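Local atomic coordinates of HIAXHD3 (Humicola insolens, PDB entry 3ZXK), a protein that probably removes arabinofuranose side chains from xylan, acting as an exo-arabinofuranosidase of glycoside hydrolase family 43. Residues Val22-Ser27 with Asp254-Thr259; Asp49-Thr54 with Pro303-Gly308; Gly352-Arg357 with Val524-Phe529; Ile384-Val389 with Gln454-Leu459. All blocks are in the same frame, centred on the assembly; numbering follows the deposited sequence. Where two conformers were deposited one is given.

How the interactions relate
Starting from the N terminus, strand 21-25 opens interaction 1, which closes only when the chain has passed through most of the catalytic propeller and reached residues 254-259. Interaction 2 opens inside that loop, at residues 49-54, and closes beyond it at 303-308, so the two cross; they also touch, Asp-257 OD2 forming a salt bridge with Arg-307 NH2. Together they tie the first sheet of the propeller to its last and to the chain that leaves it. Interactions 3 and 4 follow in the C-terminal beta-sandwich. Interaction 4 is nested within the loop closed by interaction 3, and strands 523-533 and 380-388, one from each, are neighbours in a single sheet.

Interaction 1: residues Val22-Ser27 with Asp254-Thr259; sequences VFRVGS and DAPDGT
Arg-24, near the end of strand 21-25, passes Asp-254 with their CA atoms 6.9 Å apart, too wide for backbone pairing, so a long side chain has to bridge the two. Arginine suits the task because its three nitrogens can bond in different directions. CG lies anti to the backbone N (chi1 -179°), which sends the chain across the gap, and a bend at chi3 (61°) turns the guanidinium side-on to Asp-254. Arg-24 NE donates to Asp-254 O at 2.8 Å, from above the carbonyl plane, while Arg-24 NH2 makes a salt bridge with Asp-254 OD2 at 2.6 Å. The third group, Arg-24 NH1, turns back to Gly-26 O of its own segment at 2.8 Å, so that every nitrogen is engaged and the group's rotation is fixed. The contact joins the first and last sheets of the five-bladed propeller expected of this family, near the protein surface. Here a type I turn runs from Ala-255 to Gly-258, and Pro-256, with a phi that suits the turn's second position, lays its CA over the centre of the guanidinium face, 3.9 Å above the plane. Replacing Arg-24 with a leucine would probably leave the Asp-254 carboxylate without its charged mate and untie Gly-26 O. One water bridges the two segments as well, accepting from Arg-24 N and donating to Asp-254 OD1.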
loop_
_atom_site.group_PDB
_atom_site.type_symbol
_atom_site.label_atom_id
_atom_site.label_comp_id
_atom_site.label_asym_id
_atom_site.label_seq_id
_atom_site.Cartn_x
_atom_site.Cartn_y
_atom_site.Cartn_z
ATOM N N VAL A 22 -3.470 9.883 8.550
ATOM C CA VAL A 22 -3.218 11.186 7.906
ATOM C C VAL A 22 -2.948 12.258 8.953
ATOM O O VAL A 22 -3.562 12.261 10.023
ATOM C CB VAL A 22 -4.398 11.692 7.026
ATOM C CG1 VAL A 22 -4.395 11.093 5.619
ATOM C CG2 VAL A 22 -5.753 11.548 7.733
ATOM N N PHE A 23 -2.029 13.161 8.644
ATOM C CA PHE A 23 -1.764 14.295 9.532
ATOM C C PHE A 23 -1.195 15.437 8.725
ATOM O O PHE A 23 -0.844 15.248 7.568
ATOM C CB PHE A 23 -0.845 13.908 10.717
ATOM C CG PHE A 23 0.508 13.392 10.301
ATOM C CD1 PHE A 23 0.720 12.048 10.036
ATOM C CD2 PHE A 23 1.573 14.263 10.148
ATOM C CE1 PHE A 23 1.966 11.579 9.621
ATOM C CE2 PHE A 23 2.830 13.798 9.761
ATOM C CZ PHE A 23 3.038 12.454 9.517
ATOM N N ARG A 24 -1.140 16.613 9.333
ATOM C CA ARG A 24 -0.644 17.794 8.639
ATOM C C ARG A 24 0.576 18.333 9.344
ATOM O O ARG A 24 0.618 18.371 10.585
ATOM C CB ARG A 24 -1.724 18.881 8.624
ATOM C CG ARG A 24 -1.293 20.136 7.905
ATOM C CD ARG A 24 -2.430 21.131 7.749
ATOM N NE ARG A 24 -2.971 21.592 9.025
ATOM C CZ ARG A 24 -2.487 22.611 9.731
ATOM N NH1 ARG A 24 -1.421 23.292 9.304
ATOM N NH2 ARG A 24 -3.063 22.959 10.868
ATOM N N VAL A 25 1.576 18.730 8.560
ATOM C CA VAL A 25 2.677 19.572 9.069
ATOM C C VAL A 25 2.692 20.825 8.231
ATOM O O VAL A 25 3.016 20.769 7.040
ATOM C CB VAL A 25 4.045 18.868 8.956
ATOM C CG1 VAL A 25 5.122 19.726 9.628
ATOM C CG2 VAL A 25 3.984 17.473 9.576
ATOM N N GLY A 26 2.327 21.955 8.823
ATOM C CA GLY A 26 2.312 23.203 8.060
ATOM C C GLY A 26 1.384 23.118 6.862
ATOM O O GLY A 26 0.183 22.903 7.037
ATOM N N SER A 27 1.936 23.336 5.661
ATOM C CA SER A 27 1.184 23.299 4.410
ATOM C C SER A 27 1.045 21.904 3.773
ATOM O O SER A 27 0.407 21.744 2.733
ATOM C CB SER A 27 1.836 24.268 3.413
ATOM O OG SER A 27 1.794 25.565 3.953
ATOM N N ASP A 254 -6.827 18.220 10.137
ATOM C CA ASP A 254 -7.170 19.625 10.018
ATOM C C ASP A 254 -6.424 20.226 8.831
ATOM O O ASP A 254 -5.233 19.958 8.640
ATOM C CB ASP A 254 -6.804 20.399 11.295
ATOM C CG ASP A 254 -5.332 20.205 11.752
ATOM O OD1 ASP A 254 -4.888 19.041 11.962
ATOM O OD2 ASP A 254 -4.642 21.214 12.007
ATOM N N ALA A 255 -7.121 21.026 8.036
ATOM C CA ALA A 255 -6.462 21.822 6.989
ATOM C C ALA A 255 -5.913 23.119 7.594
ATOM O O ALA A 255 -6.253 23.483 8.734
ATOM C CB ALA A 255 -7.432 22.110 5.846
ATOM N N PRO A 256 -5.041 23.822 6.857
ATOM C CA PRO A 256 -4.516 25.073 7.409
ATOM C C PRO A 256 -5.594 26.095 7.803
ATOM O O PRO A 256 -5.366 26.889 8.714
ATOM C CB PRO A 256 -3.636 25.611 6.273
ATOM C CG PRO A 256 -3.190 24.383 5.565
ATOM C CD PRO A 256 -4.393 23.479 5.573
ATOM N N ASP A 257 -6.760 26.063 7.160
ATOM C CA ASP A 257 -7.842 27.009 7.497
ATOM C C ASP A 257 -8.623 26.606 8.769
ATOM O O ASP A 257 -9.573 27.287 9.172
ATOM C CB ASP A 257 -8.758 27.237 6.276
ATOM C CG ASP A 257 -9.636 26.028 5.935
ATOM O OD1 ASP A 257 -9.438 24.942 6.517
ATOM O OD2 ASP A 257 -10.551 26.175 5.086
ATOM N N GLY A 258 -8.207 25.514 9.416
ATOM C CA GLY A 258 -8.870 25.032 10.642
ATOM C C GLY A 258 -10.039 24.075 10.431
ATOM O O GLY A 258 -10.617 23.554 11.396
ATOM N N THR A 259 -10.404 23.835 9.178
ATOM C CA THR A 259 -11.508 22.929 8.884
ATOM C C THR A 259 -10.990 21.501 8.902
ATOM O O THR A 259 -9.876 21.222 8.427
ATOM C CB THR A 259 -12.143 23.191 7.500
ATOM O OG1 THR A 259 -11.136 23.068 6.477
ATOM C CG2 THR A 259 -12.788 24.567 7.441
HETATM O O HOH W 1 -2.510 16.945 11.825
#

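Interaction 2: residues Asp49-Thr54 with Pro303-Gly308; sequences DLVHWT and PIPVRG
Asp-49 and the two residues after it lie against Ile-304, Pro-305 and Val-306, with the CA atoms of Asp-49 and Val-306 5.0 Å apart. Asp-49 begins an Asx turn in the loop between strands 41-47 and 54-58 of the first propeller sheet; the other segment is the chain that leaves strand 301-303 for the C-terminal domain.

The polar bonds lie within the turn. Asp-49 OD1 accepts from Val-51 N, which comes from above the carboxylate plane, and from His-52 N, nearer the plane on the syn side, each at 2.9 Å. OD2 offers its syn lone pair to His-52 ND1, which meets it in the imidazole plane, so both carboxylate oxygens are used. The torsion that sets CG between the backbone N and the carbonyl carbon (chi1 59°) folds the carboxylate back over the turn. With an alanine in place of Asp-49, the amide hydrogens of Val-51 and His-52 would probably lose their shared acceptor and the imidazole would be free to turn.

Across the contact there is van der Waals packing, most of it apolar. Pro-305, a ring with no amide hydrogen to satisfy, lies on the backbone carbonyl of Asp-49, its CD 3.3 Å from Asp-49 O, and sets CB against Leu-50 CD1 at 4.1 Å. Phe-8 of strand 7-9 packs on Val-51, Ile-304 and Pro-305 together. Ile-304 CG1 points away from its own amide nitrogen (chi1 -164°), which carries the end of the chain to Val-51; there the two side chains meet at about a right angle, with Ile-304 CD1 3.7 Å from Val-51 CG2.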
loop_
_atom_site.group_PDB
_atom_site.type_symbol
_atom_site.label_atom_id
_atom_site.label_comp_id
_atom_site.label_asym_id
_atom_site.label_seq_id
_atom_site.Cartn_x
_atom_site.Cartn_y
_atom_site.Cartn_z
ATOM N N ASP A 49 -3.428 19.292 -0.670
ATOM C CA ASP A 49 -4.867 19.541 -0.664
ATOM C C ASP A 49 -5.754 18.371 -0.239
ATOM O O ASP A 49 -6.957 18.513 -0.309
ATOM C CB ASP A 49 -5.313 20.054 -2.054
ATOM C CG ASP A 49 -5.005 19.066 -3.187
ATOM O OD1 ASP A 49 -4.554 17.929 -2.906
ATOM O OD2 ASP A 49 -5.183 19.449 -4.367
ATOM N N LEU A 50 -5.155 17.277 0.249
ATOM C CA LEU A 50 -5.858 16.019 0.587
ATOM C C LEU A 50 -6.426 15.279 -0.598
ATOM O O LEU A 50 -7.031 14.208 -0.435
ATOM C CB LEU A 50 -6.953 16.214 1.653
ATOM C CG LEU A 50 -6.533 16.580 3.065
ATOM C CD1 LEU A 50 -7.746 16.905 3.920
ATOM C CD2 LEU A 50 -5.751 15.435 3.679
ATOM N N VAL A 51 -6.172 15.789 -1.797
ATOM C CA VAL A 51 -6.790 15.236 -3.003
ATOM C C VAL A 51 -5.774 14.645 -3.975
ATOM O O VAL A 51 -5.968 13.541 -4.456
ATOM C CB VAL A 51 -7.643 16.311 -3.686
ATOM C CG1 VAL A 51 -8.151 15.852 -5.040
ATOM C CG2 VAL A 51 -8.794 16.703 -2.771
ATOM N N HIS A 52 -4.701 15.374 -4.267
ATOM C CA HIS A 52 -3.684 14.885 -5.189
ATOM C C HIS A 52 -2.483 14.436 -4.406
ATOM O O HIS A 52 -1.798 15.254 -3.773
ATOM C CB HIS A 52 -3.318 15.997 -6.158
ATOM C CG HIS A 52 -4.500 16.529 -6.937
ATOM N ND1 HIS A 52 -5.156 17.658 -6.596
ATOM C CD2 HIS A 52 -5.152 16.019 -8.053
ATOM C CE1 HIS A 52 -6.162 17.879 -7.471
ATOM N NE2 HIS A 52 -6.161 16.878 -8.362
ATOM N N TRP A 53 -2.241 13.131 -4.418
ATOM C CA TRP A 53 -1.233 12.491 -3.572
ATOM C C TRP A 53 -0.102 11.978 -4.420
ATOM O O TRP A 53 -0.342 11.467 -5.532
ATOM C CB TRP A 53 -1.853 11.331 -2.830
ATOM C CG TRP A 53 -2.893 11.753 -1.853
ATOM C CD1 TRP A 53 -4.260 11.857 -2.055
ATOM C CD2 TRP A 53 -2.665 12.164 -0.475
ATOM N NE1 TRP A 53 -4.893 12.254 -0.907
ATOM C CE2 TRP A 53 -3.981 12.474 0.087
ATOM C CE3 TRP A 53 -1.536 12.279 0.332
ATOM C CZ2 TRP A 53 -4.135 12.894 1.406
ATOM C CZ3 TRP A 53 -1.702 12.727 1.646
ATOM C CH2 TRP A 53 -2.972 13.011 2.173
ATOM N N THR A 54 1.119 12.064 -3.886
ATOM C CA THR A 54 2.347 11.593 -4.536
ATOM C C THR A 54 3.132 10.806 -3.487
ATOM O O THR A 54 3.278 11.297 -2.356
ATOM C CB THR A 54 3.222 12.780 -4.970
ATOM O OG1 THR A 54 2.507 13.589 -5.915
ATOM C CG2 THR A 54 4.524 12.295 -5.599
ATOM N N PRO A 303 -16.167 20.615 -1.845
ATOM C CA PRO A 303 -15.203 21.709 -2.039
ATOM C C PRO A 303 -13.759 21.269 -1.740
ATOM O O PRO A 303 -13.510 20.418 -0.881
ATOM C CB PRO A 303 -15.643 22.760 -1.019
ATOM C CG PRO A 303 -17.115 22.481 -0.813
ATOM C CD PRO A 303 -17.224 20.968 -0.873
ATOM N N ILE A 304 -12.819 21.870 -2.446
ATOM C CA ILE A 304 -11.427 21.506 -2.284
ATOM C C ILE A 304 -10.973 21.895 -0.856
ATOM O O ILE A 304 -11.271 22.967 -0.379
ATOM C CB ILE A 304 -10.551 22.151 -3.406
ATOM C CG1 ILE A 304 -9.184 21.465 -3.487
ATOM C CG2 ILE A 304 -10.485 23.673 -3.252
ATOM C CD1 ILE A 304 -9.238 20.098 -4.120
ATOM N N PRO A 305 -10.273 20.999 -0.146
ATOM C CA PRO A 305 -9.950 21.335 1.259
ATOM C C PRO A 305 -8.965 22.488 1.420
ATOM O O PRO A 305 -8.974 23.164 2.451
ATOM C CB PRO A 305 -9.373 20.017 1.805
ATOM C CG PRO A 305 -10.030 18.952 0.934
ATOM C CD PRO A 305 -10.065 19.572 -0.442
ATOM N N VAL A 306 -8.121 22.694 0.417
ATOM C CA VAL A 306 -7.180 23.811 0.420
ATOM C C VAL A 306 -7.288 24.536 -0.902
ATOM O O VAL A 306 -7.200 23.902 -1.947
ATOM C CB VAL A 306 -5.721 23.341 0.673
ATOM C CG1 VAL A 306 -4.717 24.484 0.520
ATOM C CG2 VAL A 306 -5.621 22.756 2.067
ATOM N N ARG A 307 -7.458 25.858 -0.840
ATOM C CA ARG A 307 -7.633 26.705 -2.033
ATOM C C ARG A 307 -6.283 27.222 -2.478
ATOM O O ARG A 307 -5.464 27.594 -1.644
ATOM C CB ARG A 307 -8.625 27.866 -1.773
ATOM C CG ARG A 307 -10.041 27.353 -1.466
ATOM C CD ARG A 307 -10.892 28.341 -0.654
ATOM N NE ARG A 307 -10.391 28.522 0.701
ATOM C CZ ARG A 307 -10.630 27.705 1.719
ATOM N NH1 ARG A 307 -11.365 26.600 1.568
ATOM N NH2 ARG A 307 -10.121 27.999 2.905
ATOM N N GLY A 308 -6.049 27.237 -3.790
ATOM C CA GLY A 308 -4.782 27.723 -4.344
ATOM C C GLY A 308 -3.588 26.928 -3.842
ATOM O O GLY A 308 -2.530 27.485 -3.578
#

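Interaction 3: residues Gly352-Arg357 with Val524-Phe529; sequences GGLILR and VKVKGF
Leu-356 and Val-526 meet on the diagonal, the leucine reaching past its directly paired neighbour so that its CD1 lies 3.9 Å from Val-526 CG2. The same face of the sheet carries the two direct pairs. Leu-354 faces Val-526 through their CB atoms, 4.2 Å apart, and Leu-356 sets CB against Val-524 CG2 at 4.1 Å. Valine and leucine suit this face because it is turned inward: Val-512 of strand 509-516 packs on both Leu-356 and Val-526. Strand 509-516 belongs to the other sheet, so the layer between is the core of the concanavalin A-like beta-sandwich.

Strands 354-357 and 523-533 run antiparallel within the facing sheet. Leu-354 and Val-526 form a hydrogen-bonded pair, in which Val-526 N gives to Leu-354 O at 2.7 Å and Leu-354 N returns a nearly straight bond to Val-526 O. Leu-356 and Val-524 exchange a second such pair of bonds. The intervening pair, Ile-355 and Lys-525, has no mutual backbone bonds, and its side chains point to the opposite face. There Ile-355, with CG1 beside its backbone N (chi1 -59°), brings CD1 to 3.9 Å from Lys-525 CB, using the apolar part of the lysine while the rest of that chain leads away. Gly-353, just before Leu-354, has its CA 3.5 Å from Val-526 O; at its backbone angles a CB would be jammed against the carbonyl O of Gly-352 and would also sit tightly by Lys-525 CD, which is why glycine fits. Farther on, Lys-527 and Gly-528 form a classic beta bulge opposite Arg-386.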
loop_
_atom_site.group_PDB
_atom_site.type_symbol
_atom_site.label_atom_id
_atom_site.label_comp_id
_atom_site.label_asym_id
_atom_site.label_seq_id
_atom_site.Cartn_x
_atom_site.Cartn_y
_atom_site.Cartn_z
ATOM N N GLY A 352 19.956 3.646 -17.978
ATOM C CA GLY A 352 19.366 2.976 -16.820
ATOM C C GLY A 352 19.079 1.515 -17.132
ATOM O O GLY A 352 19.789 0.870 -17.907
ATOM N N GLY A 353 18.010 1.006 -16.542
ATOM C CA GLY A 353 17.671 -0.398 -16.663
ATOM C C GLY A 353 17.881 -1.147 -15.362
ATOM O O GLY A 353 18.765 -0.825 -14.567
ATOM N N LEU A 354 17.010 -2.127 -15.155
ATOM C CA LEU A 354 17.061 -2.989 -14.001
ATOM C C LEU A 354 17.462 -4.414 -14.409
ATOM O O LEU A 354 16.792 -5.042 -15.235
ATOM C CB LEU A 354 15.670 -3.028 -13.332
ATOM C CG LEU A 354 15.408 -4.090 -12.226
ATOM C CD1 LEU A 354 16.274 -3.792 -10.993
ATOM C CD2 LEU A 354 13.932 -4.162 -11.834
ATOM N N ILE A 355 18.555 -4.929 -13.847
ATOM C CA ILE A 355 18.926 -6.339 -14.052
ATOM C C ILE A 355 18.315 -7.190 -12.958
ATOM O O ILE A 355 18.493 -6.914 -11.759
ATOM C CB ILE A 355 20.461 -6.526 -14.024
ATOM C CG1 ILE A 355 21.115 -5.665 -15.110
ATOM C CG2 ILE A 355 20.843 -8.008 -14.095
ATOM C CD1 ILE A 355 20.971 -6.244 -16.494
ATOM N N LEU A 356 17.508 -8.171 -13.364
ATOM C CA LEU A 356 16.988 -9.195 -12.449
ATOM C C LEU A 356 17.699 -10.507 -12.759
ATOM O O LEU A 356 17.451 -11.129 -13.833
ATOM C CB LEU A 356 15.479 -9.375 -12.640
ATOM C CG LEU A 356 14.545 -8.206 -12.310
ATOM C CD1 LEU A 356 13.079 -8.557 -12.626
ATOM C CD2 LEU A 356 14.684 -7.864 -10.835
ATOM N N ARG A 357 18.638 -10.913 -11.896
ATOM C CA ARG A 357 19.219 -12.253 -11.986
ATOM C C ARG A 357 18.319 -13.244 -11.290
ATOM O O ARG A 357 17.786 -12.933 -10.236
ATOM C CB ARG A 357 20.607 -12.296 -11.344
ATOM C CG ARG A 357 21.599 -11.373 -12.053
ATOM C CD ARG A 357 23.008 -11.553 -11.550
ATOM N NE ARG A 357 23.962 -10.942 -12.481
ATOM C CZ ARG A 357 25.242 -10.760 -12.205
ATOM N NH1 ARG A 357 25.732 -11.106 -11.005
ATOM N NH2 ARG A 357 26.013 -10.192 -13.123
ATOM N N VAL A 524 17.564 -11.233 -16.814
ATOM C CA VAL A 524 16.896 -10.397 -17.760
ATOM C C VAL A 524 17.139 -8.947 -17.398
ATOM O O VAL A 524 17.497 -8.626 -16.263
ATOM C CB VAL A 524 15.376 -10.713 -17.845
ATOM C CG1 VAL A 524 15.134 -12.191 -18.171
ATOM C CG2 VAL A 524 14.652 -10.291 -16.588
ATOM N N LYS A 525 16.901 -8.058 -18.365
ATOM C CA LYS A 525 16.992 -6.643 -18.111
ATOM C C LYS A 525 15.603 -6.054 -18.327
ATOM O O LYS A 525 15.007 -6.232 -19.407
ATOM C CB LYS A 525 18.002 -5.981 -19.077
ATOM C CG LYS A 525 18.141 -4.456 -18.875
ATOM C CD LYS A 525 19.319 -3.847 -19.633
ATOM C CE LYS A 525 19.171 -3.937 -21.136
ATOM N NZ LYS A 525 20.334 -3.289 -21.800
ATOM N N VAL A 526 15.103 -5.355 -17.323
ATOM C CA VAL A 526 13.862 -4.618 -17.466
ATOM C C VAL A 526 14.224 -3.215 -17.910
ATOM O O VAL A 526 14.851 -2.457 -17.164
ATOM C CB VAL A 526 13.061 -4.599 -16.152
ATOM C CG1 VAL A 526 11.650 -4.154 -16.434
ATOM C CG2 VAL A 526 13.049 -5.992 -15.528
ATOM N N LYS A 527 13.887 -2.878 -19.146
ATOM C CA LYS A 527 14.254 -1.580 -19.680
ATOM C C LYS A 527 13.292 -0.502 -19.256
ATOM O O LYS A 527 13.691 0.640 -19.071
ATOM C CB LYS A 527 14.322 -1.594 -21.199
ATOM C CG LYS A 527 15.303 -2.607 -21.773
ATOM C CD LYS A 527 15.384 -2.349 -23.264
ATOM C CE LYS A 527 15.670 -3.613 -24.032
ATOM N NZ LYS A 527 15.467 -3.323 -25.477
ATOM N N GLY A 528 12.024 -0.832 -19.068
ATOM C CA GLY A 528 11.064 0.210 -18.784
ATOM C C GLY A 528 9.729 -0.340 -18.361
ATOM O O GLY A 528 9.403 -1.500 -18.588
ATOM N N PHE A 529 8.934 0.541 -17.766
ATOM C CA PHE A 529 7.553 0.225 -17.409
ATOM C C PHE A 529 6.737 1.487 -17.681
ATOM O O PHE A 529 7.165 2.606 -17.356
ATOM C CB PHE A 529 7.387 -0.117 -15.921
ATOM C CG PHE A 529 5.924 -0.239 -15.504
ATOM C CD1 PHE A 529 5.192 -1.422 -15.732
ATOM C CD2 PHE A 529 5.251 0.857 -14.983
ATOM C CE1 PHE A 529 3.833 -1.517 -15.351
ATOM C CE2 PHE A 529 3.890 0.766 -14.632
ATOM C CZ PHE A 529 3.181 -0.407 -14.834
#

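Interaction 4: residues Ile384-Val389 with Gln454-Leu459; sequences IFRLDV and QQDIWL
Two neighbouring antiparallel strands of a sandwich sheet, 380-388 and 457-464, are held together here, and on one face Arg-386 lies along Trp-458. The two side chains run side by side. A chi1 of -176° and a chain extended as far as NE lay the arginine along the indole: Arg-386 CG sits 3.8 Å from the centroid of the five-membered ring of Trp-458 in a CH-pi contact, and the guanidinium, tilted 25° from the ring, lies over Trp-458 CZ2. Its edge meets Asp-456, where Arg-386 NE donates to the syn lone pair of Asp-456 OD1 at 2.7 Å in a salt bridge; a second bond from NH2 is weak. The other oxygen, Asp-456 OD2, takes Trp-458 NE1 at 2.8 Å from above the carboxylate plane, so one aspartate fixes both flat groups, and Lys-527 NZ brings OD1 a second positive partner. Tryptophan suits the place because its broad face takes the arginine's methylenes while its N-H reaches Asp-456. Ile-384 CG2 lies at the edge of the indole, near its plane, against CE3.

The opposite face belongs to the sandwich core. Leu-387 CB packs on Ile-457 CG2 at 4.0 Å. The Leu-387 and Leu-459 side chains cross at about a right angle, their CD1 atoms 3.9 Å apart; Val-512 of the other sheet lies against Leu-387. Phe-385 with Leu-459 and Leu-387 with Ile-457 are the hydrogen-bonded pairs. Beyond them the strand pairing stops and Val-389 N donates to Gln-454 O, in helix 451-455, at 2.8 Å; a water donates to both Val-389 O and Gln-454 OE1, while Gln-454 NE2 bonds to Ile-449 O.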
loop_
_atom_site.group_PDB
_atom_site.type_symbol
_atom_site.label_atom_id
_atom_site.label_comp_id
_atom_site.label_asym_id
_atom_site.label_seq_id
_atom_site.Cartn_x
_atom_site.Cartn_y
_atom_site.Cartn_z
ATOM N N ILE A 384 2.663 -1.929 -19.006
ATOM C CA ILE A 384 3.539 -2.428 -20.061
ATOM C C ILE A 384 4.992 -2.481 -19.587
ATOM O O ILE A 384 5.559 -1.468 -19.170
ATOM C CB ILE A 384 3.433 -1.560 -21.316
ATOM C CG1 ILE A 384 1.966 -1.466 -21.756
ATOM C CG2 ILE A 384 4.334 -2.086 -22.448
ATOM C CD1 ILE A 384 1.780 -0.624 -22.989
ATOM N N PHE A 385 5.571 -3.675 -19.611
ATOM C CA PHE A 385 6.979 -3.899 -19.302
ATOM C C PHE A 385 7.759 -4.129 -20.586
ATOM O O PHE A 385 7.321 -4.880 -21.466
ATOM C CB PHE A 385 7.142 -5.121 -18.403
ATOM C CG PHE A 385 6.664 -4.924 -16.987
ATOM C CD1 PHE A 385 7.519 -4.381 -16.015
ATOM C CD2 PHE A 385 5.366 -5.291 -16.623
ATOM C CE1 PHE A 385 7.075 -4.234 -14.708
ATOM C CE2 PHE A 385 4.936 -5.147 -15.320
ATOM C CZ PHE A 385 5.783 -4.620 -14.362
ATOM N N ARG A 386 8.926 -3.504 -20.685
ATOM C CA ARG A 386 9.811 -3.647 -21.833
ATOM C C ARG A 386 11.082 -4.354 -21.335
ATOM O O ARG A 386 11.715 -3.883 -20.384
ATOM C CB ARG A 386 10.110 -2.262 -22.416
ATOM C CG ARG A 386 10.944 -2.284 -23.680
ATOM C CD ARG A 386 11.433 -0.899 -24.031
ATOM N NE ARG A 386 12.179 -0.908 -25.276
ATOM C CZ ARG A 386 12.593 0.190 -25.888
ATOM N NH1 ARG A 386 12.325 1.387 -25.371
ATOM N NH2 ARG A 386 13.263 0.093 -27.023
ATOM N N LEU A 387 11.407 -5.504 -21.929
ATOM C CA LEU A 387 12.505 -6.369 -21.447
ATOM C C LEU A 387 13.493 -6.753 -22.516
ATOM O O LEU A 387 13.138 -6.839 -23.702
ATOM C CB LEU A 387 11.971 -7.647 -20.793
ATOM C CG LEU A 387 11.058 -7.449 -19.580
ATOM C CD1 LEU A 387 9.602 -7.459 -20.010
ATOM C CD2 LEU A 387 11.348 -8.539 -18.573
ATOM N N ASP A 388 14.740 -6.954 -22.103
ATOM C CA ASP A 388 15.724 -7.679 -22.909
ATOM C C ASP A 388 15.955 -9.047 -22.220
ATOM O O ASP A 388 16.448 -9.094 -21.088
ATOM C CB ASP A 388 17.013 -6.865 -22.980
ATOM C CG ASP A 388 18.173 -7.576 -23.694
ATOM O OD1 ASP A 388 18.108 -8.793 -24.016
ATOM O OD2 ASP A 388 19.204 -6.890 -23.901
ATOM N N VAL A 389 15.587 -10.144 -22.877
ATOM C CA VAL A 389 15.622 -11.451 -22.211
ATOM C C VAL A 389 16.695 -12.399 -22.776
ATOM O O VAL A 389 16.663 -13.613 -22.546
ATOM C CB VAL A 389 14.241 -12.166 -22.220
ATOM C CG1 VAL A 389 13.173 -11.307 -21.528
ATOM C CG2 VAL A 389 13.825 -12.527 -23.634
ATOM N N GLN A 454 14.237 -11.161 -28.701
ATOM C CA GLN A 454 14.591 -11.278 -27.280
ATOM C C GLN A 454 15.163 -9.998 -26.726
ATOM O O GLN A 454 14.988 -9.698 -25.551
ATOM C CB GLN A 454 15.577 -12.421 -27.039
ATOM C CG GLN A 454 14.960 -13.794 -27.260
ATOM C CD GLN A 454 16.006 -14.870 -27.197
ATOM O OE1 GLN A 454 16.945 -14.772 -26.418
ATOM N NE2 GLN A 454 15.874 -15.886 -28.040
ATOM N N GLN A 455 15.851 -9.241 -27.578
ATOM C CA GLN A 455 16.504 -8.010 -27.120
ATOM C C GLN A 455 15.479 -6.918 -26.807
ATOM O O GLN A 455 15.781 -6.000 -26.061
ATOM C CB GLN A 455 17.563 -7.550 -28.140
ATOM C CG GLN A 455 18.500 -6.414 -27.702
ATOM C CD GLN A 455 17.852 -5.039 -27.780
ATOM O OE1 GLN A 455 17.052 -4.759 -28.678
ATOM N NE2 GLN A 455 18.185 -4.172 -26.822
ATOM N N ASP A 456 14.249 -7.044 -27.321
ATOM C CA ASP A 456 13.244 -6.013 -27.097
ATOM C C ASP A 456 11.850 -6.597 -27.158
ATOM O O ASP A 456 11.187 -6.559 -28.192
ATOM C CB ASP A 456 13.391 -4.867 -28.101
ATOM C CG ASP A 456 12.690 -3.597 -27.650
ATOM O OD1 ASP A 456 12.895 -3.189 -26.490
ATOM O OD2 ASP A 456 11.973 -2.987 -28.476
ATOM N N ILE A 457 11.413 -7.157 -26.041
ATOM C CA ILE A 457 10.076 -7.724 -25.943
ATOM C C ILE A 457 9.216 -6.904 -24.997
ATOM O O ILE A 457 9.660 -6.528 -23.910
ATOM C CB ILE A 457 10.112 -9.212 -25.514
ATOM C CG1 ILE A 457 8.697 -9.790 -25.442
ATOM C CG2 ILE A 457 10.806 -9.382 -24.164
ATOM C CD1 ILE A 457 8.668 -11.296 -25.593
ATOM N N TRP A 458 7.991 -6.619 -25.420
ATOM C CA TRP A 458 7.091 -5.792 -24.650
ATOM C C TRP A 458 5.950 -6.643 -24.215
ATOM O O TRP A 458 5.340 -7.365 -25.027
ATOM C CB TRP A 458 6.564 -4.644 -25.488
ATOM C CG TRP A 458 7.635 -3.732 -26.041
ATOM C CD1 TRP A 458 8.721 -4.064 -26.868
ATOM C CD2 TRP A 458 7.696 -2.266 -25.904
ATOM N NE1 TRP A 458 9.447 -2.933 -27.187
ATOM C CE2 TRP A 458 8.885 -1.827 -26.640
ATOM C CE3 TRP A 458 6.926 -1.314 -25.234
ATOM C CZ2 TRP A 458 9.257 -0.487 -26.710
ATOM C CZ3 TRP A 458 7.316 0.028 -25.306
ATOM C CH2 TRP A 458 8.458 0.430 -26.028
ATOM N N LEU A 459 5.669 -6.583 -22.929
ATOM C CA LEU A 459 4.649 -7.399 -22.308
ATOM C C LEU A 459 3.606 -6.498 -21.659
ATOM O O LEU A 459 3.941 -5.670 -20.792
ATOM C CB LEU A 459 5.275 -8.340 -21.271
ATOM C CG LEU A 459 6.264 -9.366 -21.839
ATOM C CD1 LEU A 459 6.900 -10.170 -20.702
ATOM C CD2 LEU A 459 5.591 -10.281 -22.887
HETATM O O HOH W 2 16.755 -16.228 -23.985
#